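Local structure of BAG family molecular chaperone regulator 1 (Arabidopsis thaliana, 4HWC) at residues Thr43-Leu48 and Thr81-Lys86. The protein probably acts as a co-chaperone in programmed cell death and stress responses, its BAG domain, the part described here, binding the ATPase domain of HSP70/HSC70 chaperones. Sequence-based numbering, arbitrary orientation.
Sequences TVIELL and TLDALK
L82 puts its CD1 methyl against V44, I45 and L48, forming a compact apolar cluster. I45 CG1 lies 3.4 Å from L82 CD1 and 3.6 Å from L82 CB, the two side chains running alongside one another in opposing senses. L48 instead meets L82 tip to tip, its CD1 3.5 Å from L82 CD1; this pair and I45 CG1–L82 CD1 are both closer than van der Waals radii would place them. V44 lies roughly perpendicular to L82, and its CG1, opposite the backbone N (chi1 178°), comes 3.6 Å from L82 CD1. Toward solvent, I45 CD1 reaches 3.5 Å from D83 OD1, a carbon–oxygen contact at the border of the cluster. Cutting I45 back to an alanine removes CG1 and CD1, and is likely to open a gap along L82 CB and CD1 and beside D83 OD1. L82 also touches L41, earlier on helix 38-55, whereas V44 packs on F26 and L48 on L19, both of helix 5-31. The local axes, 10.5 Å apart at 159°, show helices 38-55 and 62-88 running nearly antiparallel; with L82 packed against side chains of the former, this is the antiparallel helix pairing of a BAG-domain three-helix bundle.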
loop_
_atom_site.group_PDB
_atom_site.type_symbol
_atom_site.label_atom_id
_atom_site.label_comp_id
_atom_site.label_asym_id
_atom_site.label_seq_id
_atom_site.Cartn_x
_atom_site.Cartn_y
_atom_site.Cartn_z
ATOM N N THR A 43 11.184 3.857 0.869
ATOM C CA THR A 43 10.310 4.978 1.177
ATOM C C THR A 43 8.847 4.571 1.032
ATOM O O THR A 43 8.041 4.793 1.936
ATOM C CB THR A 43 10.577 6.183 0.245
ATOM O OG1 THR A 43 11.858 6.749 0.548
ATOM C CG2 THR A 43 9.501 7.245 0.423
ATOM N N VAL A 44 8.516 3.960 -0.103
ATOM C CA VAL A 44 7.141 3.538 -0.376
ATOM C C VAL A 44 6.677 2.406 0.547
ATOM O O VAL A 44 5.536 2.408 1.022
ATOM C CB VAL A 44 6.999 3.117 -1.856
ATOM C CG1 VAL A 44 5.597 2.643 -2.145
ATOM C CG2 VAL A 44 7.334 4.307 -2.760
ATOM N N ILE A 45 7.547 1.433 0.795
ATOM C CA ILE A 45 7.172 0.333 1.679
ATOM C C ILE A 45 6.853 0.944 3.026
ATOM O O ILE A 45 5.858 0.601 3.651
ATOM C CB ILE A 45 8.310 -0.685 1.853
ATOM C CG1 ILE A 45 8.461 -1.495 0.565
ATOM C CG2 ILE A 45 8.017 -1.621 3.042
ATOM C CD1 ILE A 45 9.547 -2.542 0.631
ATOM N N GLU A 46 7.690 1.866 3.467
ATOM C CA GLU A 46 7.420 2.462 4.755
ATOM C C GLU A 46 6.191 3.353 4.814
ATOM O O GLU A 46 5.532 3.415 5.844
ATOM C CB GLU A 46 8.711 3.114 5.312
ATOM C CG GLU A 46 9.417 2.056 6.210
ATOM C CD GLU A 46 10.826 2.324 6.675
ATOM O OE1 GLU A 46 11.534 1.317 6.888
ATOM O OE2 GLU A 46 11.232 3.483 6.832
ATOM N N LEU A 47 5.837 4.010 3.713
ATOM C CA LEU A 47 4.617 4.812 3.707
ATOM C C LEU A 47 3.423 3.864 3.794
ATOM O O LEU A 47 2.409 4.201 4.411
ATOM C CB LEU A 47 4.482 5.670 2.435
ATOM C CG LEU A 47 5.400 6.887 2.327
ATOM C CD1 LEU A 47 5.159 7.599 1.006
ATOM C CD2 LEU A 47 5.147 7.820 3.498
ATOM N N LEU A 48 3.544 2.687 3.178
ATOM C CA LEU A 48 2.470 1.692 3.219
ATOM C C LEU A 48 2.319 1.121 4.626
ATOM O O LEU A 48 1.204 0.864 5.082
ATOM C CB LEU A 48 2.742 0.555 2.225
ATOM C CG LEU A 48 2.556 0.915 0.742
ATOM C CD1 LEU A 48 3.246 -0.127 -0.118
ATOM C CD2 LEU A 48 1.065 0.986 0.398
ATOM N N THR A 81 4.384 -7.104 -3.170
ATOM C CA THR A 81 4.876 -6.798 -4.508
ATOM C C THR A 81 6.195 -6.032 -4.426
ATOM O O THR A 81 7.141 -6.323 -5.166
ATOM C CB THR A 81 3.834 -5.961 -5.278
ATOM O OG1 THR A 81 2.655 -6.751 -5.477
ATOM C CG2 THR A 81 4.375 -5.513 -6.632
ATOM N N LEU A 82 6.267 -5.059 -3.522
ATOM C CA LEU A 82 7.480 -4.261 -3.366
ATOM C C LEU A 82 8.654 -5.072 -2.821
ATOM O O LEU A 82 9.803 -4.845 -3.208
ATOM C CB LEU A 82 7.223 -3.066 -2.451
ATOM C CG LEU A 82 6.335 -1.931 -2.972
ATOM C CD1 LEU A 82 6.154 -0.891 -1.873
ATOM C CD2 LEU A 82 6.971 -1.291 -4.194
ATOM N N ASP A 83 8.376 -5.999 -1.909
ATOM C CA ASP A 83 9.442 -6.827 -1.359
ATOM C C ASP A 83 10.032 -7.696 -2.460
ATOM O O ASP A 83 11.241 -7.931 -2.498
ATOM C CB ASP A 83 8.926 -7.721 -0.229
ATOM C CG ASP A 83 8.687 -6.956 1.056
ATOM O OD1 ASP A 83 9.390 -5.949 1.284
ATOM O OD2 ASP A 83 7.812 -7.367 1.846
ATOM N N ALA A 84 9.173 -8.170 -3.356
ATOM C CA ALA A 84 9.617 -9.006 -4.466
ATOM C C ALA A 84 10.485 -8.201 -5.430
ATOM O O ALA A 84 11.444 -8.726 -5.997
ATOM C CB ALA A 84 8.414 -9.589 -5.199
ATOM N N LEU A 85 10.149 -6.926 -5.615
ATOM C CA LEU A 85 10.917 -6.060 -6.504
ATOM C C LEU A 85 12.282 -5.771 -5.912
ATOM O O LEU A 85 13.286 -5.779 -6.619
ATOM C CB LEU A 85 10.187 -4.730 -6.748
ATOM C CG LEU A 85 9.078 -4.716 -7.802
ATOM C CD1 LEU A 85 8.452 -3.327 -7.872
ATOM C CD2 LEU A 85 9.652 -5.105 -9.154
ATOM N N LYS A 86 12.314 -5.512 -4.610
ATOM C CA LYS A 86 13.563 -5.210 -3.930
ATOM C C LYS A 86 14.572 -6.329 -4.121
ATOM O O LYS A 86 15.761 -6.080 -4.311
ATOM C CB LYS A 86 13.306 -4.971 -2.439
ATOM C CG LYS A 86 14.512 -4.433 -1.687
ATOM C CD LYS A 86 14.168 -4.055 -0.254
ATOM C CE LYS A 86 15.393 -3.505 0.468
ATOM N NZ LYS A 86 15.099 -3.113 1.876
#